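Local atomic coordinates of mannose-specific lectin 3 chain 1 (Crocus vernus, PDB entry 3MEZ), a protein that probably binds mannose as one of two kinds of bulb-type lectin chain that assemble into a heterotetramer, with weak agglutination of trypsin-treated rabbit erythrocytes also probable. Residues 23-28 against 33-38; 28-33 against 62-67. All coordinates share one frame; numbering follows the deposited sequence.

Overall arrangement
Going from the N terminus, the chain runs along strand 22-26, turns, and returns along strand 32-35; interaction 1 (23-28 against 33-38) closes this hairpin, with four residues between its segments. Interaction 2 starts within that turn, at 28-33, and closes a longer loop of 28 residues at 62-67, on a strand of a second antiparallel sheet. Their segments alternate along the chain, so the contacts cross rather than nest, sharing G28 and V33. They also meet in space: F24 CZ lies 3.3 Å from L32 CD1. Interaction 1 pairs the two central strands of one sheet, and interaction 2 joins that sheet to its neighbour across the buried interior of the bulb-type lectin domain.

Interaction 1 (23-28 against 33-38); sequences AFVMQG and VLYNEA
A23 and V25 pair with Y35 and V33 as the hydrogen-bonded positions of an antiparallel hairpin whose strand axes run at 154° to each other. Four backbone bonds hold it. The shortest is Y35 N to A23 O at 2.7 Å and the longest V33 N to V25 O at 3.2 Å; A23 N to Y35 O and V25 N to V33 O complete the set. Between these pairs F24 and L34 face each other as a non-hydrogen-bonded pair, where L34 CA sits 3.4 Å from A23 O in a CA-H...O contact.

Apolar side chains divide between the two faces of the sheet. On the face carrying F24 and L34 the F24 ring turns its edge to L34, with CD2 at 4.0 Å from L34 CB, and L34 also packs on T111 of the neighbouring chain 2. On the face of A23, V25, V33 and Y35, the tyrosine has its CG beside the backbone N (chi1 -64°), which lays the ring back along the hairpin. V25 CG1 meets the ring edge at CD1, 3.6 Å away and near the ring plane, while V33 CG1 lies over one ring face, offset toward the rim. The amide of Q27 approaches from the opposite direction, nearly coplanar with this ring.

Backbone bonding thus fixes the register, and the second face presents an amide, a valine and a phenol side by side. Q27, V33 and Y35, with D29 and N31, spell the QxDxNxVxY sequence of monocot mannose-binding lectins, so this mixed polar and apolar surface is consistent with a mannose pocket.

Interaction 2 (28-33 against 62-67); sequences GDCNLV and LEIHSA
L32 and I64 meet across the interior of the domain through apolar contacts: I64 CD1 comes within 3.8 Å of L32 CB, against the root of the leucine. The same isoleucine reaches the turn with its other branch, CG2 lying 4.0 Å from C30 SG. With CG1 beside the backbone N (chi1 -61°) and CG2 anti to it, the two branches diverge, one serving L32 and the other C30. A looser third contact joins L32 CD1 to L62 CD1 at 4.2 Å. The backbones stay well apart, the nearest CA atoms being those of C30 and S66 at 8.1 Å, so the segments face each other through side chains and are not strand neighbours.

A covalent link runs beside the apolar one to the same sheet: C30 SG is bonded to SG of C52, which lies just before strand 53-56, the neighbour of 62-65. F24, L54 and W74 pack on L32, and W109 of the neighbouring chain 2 packs on L62.

Polar bonding shapes the turn that delivers C30. D29 OD1 accepts from N31 N at 3.0 Å, from above its carboxylate plane, in an Asx turn. The side chain of N31 starts away from 62-67; its buried amide is satisfied at both ends, OD1 by T45 N and S43 OG, ND2 by Q42 OE1.

Aliphatic side chains from two of the three antiparallel sheets thus meet in the interior beside the disulfide, while N31 of the QxDxNxVxY sequence points away from 62-67, an arrangement typical of the beta-prism II fold of monocot mannose-binding lectins.

Interaction 1 (23-28 against 33-38)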
ATOM      1  N   ALA A  23     -18.603  -4.997  13.081  1.00 18.92           N
ATOM      2  CA  ALA A  23     -19.299  -4.131  14.035  1.00 18.34           C
ATOM      3  C   ALA A  23     -18.927  -4.428  15.498  1.00 19.85           C
ATOM      4  O   ALA A  23     -18.836  -5.572  15.834  1.00 19.27           O
ATOM      5  CB  ALA A  23     -20.753  -4.285  13.893  1.00 16.97           C
ATOM      6  N   PHE A  24     -18.763  -3.404  16.322  1.00 17.79           N
ATOM      7  CA  PHE A  24     -18.504  -3.550  17.761  1.00 18.20           C
ATOM      8  C   PHE A  24     -19.618  -2.831  18.467  1.00 18.63           C
ATOM      9  O   PHE A  24     -19.638  -1.641  18.548  1.00 17.07           O
ATOM     10  CB  PHE A  24     -17.136  -2.948  18.103  1.00 19.57           C
ATOM     11  CG  PHE A  24     -16.580  -3.248  19.504  1.00 20.13           C
ATOM     12  CD1 PHE A  24     -16.085  -2.233  20.266  1.00 20.80           C
ATOM     13  CD2 PHE A  24     -16.450  -4.512  20.000  1.00 23.21           C
ATOM     14  CE1 PHE A  24     -15.551  -2.466  21.482  1.00 19.59           C
ATOM     15  CE2 PHE A  24     -15.921  -4.731  21.229  1.00 22.50           C
ATOM     16  CZ  PHE A  24     -15.479  -3.725  21.959  1.00 24.25           C
ATOM     17  N   VAL A  25     -20.547  -3.595  18.986  1.00 17.44           N
ATOM     18  CA  VAL A  25     -21.797  -3.043  19.387  1.00 19.44           C
ATOM     19  C   VAL A  25     -22.151  -3.096  20.876  1.00 20.43           C
ATOM     20  O   VAL A  25     -22.140  -4.097  21.481  1.00 20.79           O
ATOM     21  CB  VAL A  25     -22.982  -3.468  18.405  1.00 22.10           C
ATOM     22  CG1 VAL A  25     -22.641  -4.631  17.533  1.00 21.41           C
ATOM     23  CG2 VAL A  25     -24.252  -3.618  19.064  1.00 23.61           C
ATOM     24  N   MET A  26     -22.529  -1.957  21.393  1.00 21.45           N
ATOM     25  CA  MET A  26     -23.016  -1.841  22.735  1.00 21.70           C
ATOM     26  C   MET A  26     -24.522  -2.107  22.738  1.00 21.20           C
ATOM     27  O   MET A  26     -25.311  -1.248  22.583  1.00 22.38           O
ATOM     28  CB  MET A  26     -22.669  -0.470  23.307  1.00 19.64           C
ATOM     29  CG  MET A  26     -23.068  -0.258  24.697  1.00 21.25           C
ATOM     30  SD  MET A  26     -22.176  -1.196  25.891  1.00 24.38           S
ATOM     31  CE  MET A  26     -23.191  -2.563  26.158  1.00 22.89           C
ATOM     32  N   GLN A  27     -24.875  -3.351  22.912  1.00 22.04           N
ATOM     33  CA  GLN A  27     -26.238  -3.777  22.791  1.00 23.06           C
ATOM     34  C   GLN A  27     -27.171  -3.352  23.919  1.00 24.77           C
ATOM     35  O   GLN A  27     -26.779  -3.092  25.011  1.00 22.28           O
ATOM     36  CB  GLN A  27     -26.326  -5.279  22.530  1.00 23.50           C
ATOM     37  CG  GLN A  27     -25.576  -5.795  21.312  1.00 23.52           C
ATOM     38  CD  GLN A  27     -25.649  -7.292  21.139  1.00 25.39           C
ATOM     39  OE1 GLN A  27     -26.106  -7.987  21.996  1.00 30.35           O
ATOM     40  NE2 GLN A  27     -25.191  -7.765  20.062  1.00 22.32           N
ATOM     41  N   GLY A  28     -28.445  -3.348  23.599  1.00 23.79           N
ATOM     42  CA  GLY A  28     -29.485  -3.024  24.523  1.00 26.22           C
ATOM     43  C   GLY A  28     -29.589  -4.010  25.651  1.00 27.19           C
ATOM     44  O   GLY A  28     -30.139  -3.726  26.641  1.00 28.74           O
ATOM     45  N   VAL A  33     -20.476  -6.738  21.970  1.00 21.78           N
ATOM     46  CA  VAL A  33     -20.179  -7.795  21.056  1.00 22.19           C
ATOM     47  C   VAL A  33     -19.477  -7.289  19.810  1.00 22.82           C
ATOM     48  O   VAL A  33     -19.900  -6.338  19.220  1.00 23.44           O
ATOM     49  CB  VAL A  33     -21.469  -8.545  20.695  1.00 23.43           C
ATOM     50  CG1 VAL A  33     -21.220  -9.743  19.798  1.00 23.25           C
ATOM     51  CG2 VAL A  33     -22.174  -8.977  21.931  1.00 23.10           C
ATOM     52  N   LEU A  34     -18.405  -7.969  19.437  1.00 22.06           N
ATOM     53  CA  LEU A  34     -17.721  -7.784  18.173  1.00 24.36           C
ATOM     54  C   LEU A  34     -18.300  -8.776  17.175  1.00 24.16           C
ATOM     55  O   LEU A  34     -18.162  -9.955  17.383  1.00 23.37           O
ATOM     56  CB  LEU A  34     -16.253  -8.124  18.300  1.00 24.72           C
ATOM     57  CG  LEU A  34     -15.177  -7.492  17.412  1.00 28.19           C
ATOM     58  CD1 LEU A  34     -14.087  -8.431  17.059  1.00 24.43           C
ATOM     59  CD2 LEU A  34     -15.656  -6.760  16.231  1.00 24.43           C
ATOM     60  N   TYR A  35     -18.951  -8.290  16.134  1.00 22.39           N
ATOM     61  CA  TYR A  35     -19.429  -9.160  15.085  1.00 23.55           C
ATOM     62  C   TYR A  35     -18.519  -9.022  13.886  1.00 25.36           C
ATOM     63  O   TYR A  35     -18.302  -7.974  13.398  1.00 23.95           O
ATOM     64  CB  TYR A  35     -20.863  -8.865  14.675  1.00 23.23           C
ATOM     65  CG  TYR A  35     -21.879  -9.077  15.725  1.00 20.62           C
ATOM     66  CD1 TYR A  35     -22.277  -8.058  16.527  1.00 20.06           C
ATOM     67  CD2 TYR A  35     -22.476 -10.292  15.897  1.00 23.54           C
ATOM     68  CE1 TYR A  35     -23.231  -8.247  17.478  1.00 19.77           C
ATOM     69  CE2 TYR A  35     -23.434 -10.489  16.847  1.00 24.05           C
ATOM     70  CZ  TYR A  35     -23.813  -9.460  17.641  1.00 22.70           C
ATOM     71  OH  TYR A  35     -24.744  -9.658  18.599  1.00 23.76           O
ATOM     72  N   ASN A  36     -17.987 -10.133  13.456  1.00 27.11           N
ATOM     73  CA  ASN A  36     -17.109 -10.153  12.351  1.00 30.03           C
ATOM     74  C   ASN A  36     -17.061 -11.501  11.689  1.00 31.88           C
ATOM     75  O   ASN A  36     -17.845 -12.327  11.951  1.00 34.00           O
ATOM     76  CB  ASN A  36     -15.721  -9.713  12.760  1.00 28.39           C
ATOM     77  CG  ASN A  36     -15.038 -10.694  13.634  1.00 29.80           C
ATOM     78  OD1 ASN A  36     -15.378 -11.826  13.706  1.00 31.29           O
ATOM     79  ND2 ASN A  36     -14.054 -10.234  14.306  1.00 33.21           N
ATOM     80  N   GLU A  37     -16.103 -11.663  10.817  1.00 34.14           N
ATOM     81  CA  GLU A  37     -15.805 -12.917  10.171  1.00 36.98           C
ATOM     82  C   GLU A  37     -14.504 -13.511  10.580  1.00 38.41           C
ATOM     83  O   GLU A  37     -13.876 -14.123   9.780  0.50 38.24           O
ATOM     84  CB  GLU A  37     -15.704 -12.722   8.700  1.00 36.15           C
ATOM     85  CG  GLU A  37     -16.978 -12.745   8.018  0.50 37.37           C
ATOM     86  CD  GLU A  37     -16.962 -11.856   6.837  0.50 38.67           C
ATOM     87  OE1 GLU A  37     -18.042 -11.483   6.362  0.50 42.03           O
ATOM     88  OE2 GLU A  37     -15.863 -11.518   6.382  0.50 42.23           O
ATOM     89  N   ALA A  38     -14.029 -13.259  11.770  1.00 40.26           N
ATOM     90  CA  ALA A  38     -12.674 -13.656  12.060  1.00 41.44           C
ATOM     91  C   ALA A  38     -12.471 -14.099  13.478  1.00 41.48           C
ATOM     92  O   ALA A  38     -11.384 -14.030  13.988  0.50 41.71           O
ATOM     93  CB  ALA A  38     -11.712 -12.557  11.690  1.00 41.00           C
TER

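Interaction 2 (28-33 against 62-67)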
ATOM      1  N   GLY A  28     -28.445  -3.348  23.599  1.00 23.79           N
ATOM      2  CA  GLY A  28     -29.485  -3.024  24.523  1.00 26.22           C
ATOM      3  C   GLY A  28     -29.589  -4.010  25.651  1.00 27.19           C
ATOM      4  O   GLY A  28     -30.139  -3.726  26.641  1.00 28.74           O
ATOM      5  N   ASP A  29     -29.049  -5.184  25.469  1.00 27.90           N
ATOM      6  CA  ASP A  29     -29.078  -6.198  26.501  1.00 29.99           C
ATOM      7  C   ASP A  29     -27.888  -6.098  27.443  1.00 29.41           C
ATOM      8  O   ASP A  29     -27.697  -6.926  28.276  1.00 30.69           O
ATOM      9  CB  ASP A  29     -29.247  -7.592  25.904  1.00 29.17           C
ATOM     10  CG  ASP A  29     -28.029  -8.084  25.183  1.00 30.76           C
ATOM     11  OD1 ASP A  29     -27.092  -7.327  25.014  1.00 31.01           O
ATOM     12  OD2 ASP A  29     -28.036  -9.248  24.781  1.00 32.57           O
ATOM     13  N   CYS A  30     -27.095  -5.066  27.232  1.00 28.37           N
ATOM     14  CA  CYS A  30     -25.879  -4.710  27.959  1.00 27.63           C
ATOM     15  C   CYS A  30     -24.632  -5.517  27.561  1.00 26.41           C
ATOM     16  O   CYS A  30     -23.587  -5.318  28.080  1.00 27.17           O
ATOM     17  CB  CYS A  30     -26.057  -4.657  29.491  1.00 28.47           C
ATOM     18  SG  CYS A  30     -24.869  -3.584  30.395  1.00 29.79           S
ATOM     19  N   ASN A  31     -24.777  -6.428  26.635  1.00 24.83           N
ATOM     20  CA  ASN A  31     -23.647  -7.125  26.089  1.00 24.26           C
ATOM     21  C   ASN A  31     -22.922  -6.322  24.993  1.00 24.31           C
ATOM     22  O   ASN A  31     -23.546  -5.767  24.148  1.00 24.18           O
ATOM     23  CB  ASN A  31     -24.064  -8.506  25.614  1.00 25.81           C
ATOM     24  CG  ASN A  31     -22.924  -9.474  25.530  1.00 27.47           C
ATOM     25  OD1 ASN A  31     -21.919  -9.311  26.133  1.00 25.46           O
ATOM     26  ND2 ASN A  31     -23.107 -10.486  24.751  1.00 33.15           N
ATOM     27  N   LEU A  32     -21.598  -6.286  25.074  1.00 23.52           N
ATOM     28  CA  LEU A  32     -20.722  -5.680  24.105  1.00 22.93           C
ATOM     29  C   LEU A  32     -20.116  -6.759  23.238  1.00 23.10           C
ATOM     30  O   LEU A  32     -19.359  -7.551  23.696  1.00 20.89           O
ATOM     31  CB  LEU A  32     -19.587  -5.008  24.827  1.00 24.78           C
ATOM     32  CG  LEU A  32     -18.891  -3.755  24.291  1.00 27.93           C
ATOM     33  CD1 LEU A  32     -17.411  -3.648  24.609  1.00 24.19           C
ATOM     34  CD2 LEU A  32     -19.206  -3.479  22.906  1.00 22.94           C
ATOM     35  N   VAL A  33     -20.476  -6.738  21.970  1.00 21.78           N
ATOM     36  CA  VAL A  33     -20.179  -7.795  21.056  1.00 22.19           C
ATOM     37  C   VAL A  33     -19.477  -7.289  19.810  1.00 22.82           C
ATOM     38  O   VAL A  33     -19.900  -6.338  19.220  1.00 23.44           O
ATOM     39  CB  VAL A  33     -21.469  -8.545  20.695  1.00 23.43           C
ATOM     40  CG1 VAL A  33     -21.220  -9.743  19.798  1.00 23.25           C
ATOM     41  CG2 VAL A  33     -22.174  -8.977  21.931  1.00 23.10           C
ATOM     42  N   LEU A  62     -11.540  -0.233  28.274  1.00 19.04           N
ATOM     43  CA  LEU A  62     -12.947  -0.003  28.018  1.00 19.82           C
ATOM     44  C   LEU A  62     -13.694  -0.189  29.314  1.00 19.92           C
ATOM     45  O   LEU A  62     -13.353  -1.037  30.046  1.00 24.21           O
ATOM     46  CB  LEU A  62     -13.489  -0.970  26.963  1.00 16.19           C
ATOM     47  CG  LEU A  62     -13.022  -0.805  25.530  1.00 19.86           C
ATOM     48  CD1 LEU A  62     -13.561  -1.891  24.728  1.00 18.44           C
ATOM     49  CD2 LEU A  62     -13.464   0.495  25.029  1.00 14.96           C
ATOM     50  N   GLU A  63     -14.693   0.619  29.580  1.00 20.90           N
ATOM     51  CA  GLU A  63     -15.568   0.490  30.716  1.00 21.73           C
ATOM     52  C   GLU A  63     -17.030   0.478  30.298  1.00 23.11           C
ATOM     53  O   GLU A  63     -17.472   1.393  29.686  1.00 24.34           O
ATOM     54  CB  GLU A  63     -15.374   1.669  31.669  1.00 21.79           C
ATOM     55  CG  GLU A  63     -13.947   2.018  32.018  1.00 21.15           C
ATOM     56  CD  GLU A  63     -13.825   3.010  33.160  1.00 27.13           C
ATOM     57  OE1 GLU A  63     -12.757   3.144  33.710  1.00 27.56           O
ATOM     58  OE2 GLU A  63     -14.803   3.625  33.519  1.00 30.75           O
ATOM     59  N   ILE A  64     -17.771  -0.543  30.660  1.00 23.17           N
ATOM     60  CA  ILE A  64     -19.215  -0.563  30.473  1.00 24.60           C
ATOM     61  C   ILE A  64     -19.879  -0.044  31.729  1.00 26.50           C
ATOM     62  O   ILE A  64     -19.615  -0.527  32.794  1.00 27.07           O
ATOM     63  CB  ILE A  64     -19.756  -1.977  30.119  1.00 22.59           C
ATOM     64  CG1 ILE A  64     -19.164  -2.493  28.814  1.00 23.48           C
ATOM     65  CG2 ILE A  64     -21.213  -1.973  30.033  1.00 24.22           C
ATOM     66  CD1 ILE A  64     -19.541  -3.872  28.491  1.00 21.01           C
ATOM     67  N   HIS A  65     -20.722   0.962  31.574  1.00 28.24           N
ATOM     68  CA  HIS A  65     -21.458   1.598  32.671  1.00 30.32           C
ATOM     69  C   HIS A  65     -22.945   1.433  32.520  1.00 32.07           C
ATOM     70  O   HIS A  65     -23.458   1.516  31.454  1.00 31.12           O
ATOM     71  CB  HIS A  65     -21.181   3.072  32.754  1.00 29.32           C
ATOM     72  CG  HIS A  65     -19.847   3.417  33.304  1.00 35.24           C
ATOM     73  ND1 HIS A  65     -18.754   3.644  32.509  1.00 37.93           N
ATOM     74  CD2 HIS A  65     -19.430   3.599  34.568  1.00 37.55           C
ATOM     75  CE1 HIS A  65     -17.723   3.948  33.259  1.00 37.20           C
ATOM     76  NE2 HIS A  65     -18.106   3.929  34.509  1.00 38.29           N
ATOM     77  N   SER A  66     -23.618   1.230  33.631  1.00 33.51           N
ATOM     78  CA  SER A  66     -25.026   0.947  33.662  1.00 36.58           C
ATOM     79  C   SER A  66     -25.805   2.103  34.219  1.00 38.42           C
ATOM     80  O   SER A  66     -25.272   2.950  34.852  1.00 39.33           O
ATOM     81  CB  SER A  66     -25.293  -0.279  34.508  1.00 36.31           C
ATOM     82  OG  SER A  66     -26.650  -0.563  34.536  1.00 38.87           O
ATOM     83  N   ALA A  67     -27.080   2.135  33.924  1.00 41.51           N
ATOM     84  CA  ALA A  67     -27.945   3.219  34.331  1.00 43.70           C
ATOM     85  C   ALA A  67     -28.080   3.305  35.834  1.00 44.74           C
ATOM     86  O   ALA A  67     -28.121   4.350  36.398  1.00 45.65           O
ATOM     87  CB  ALA A  67     -29.280   3.079  33.690  1.00 43.85           C
TER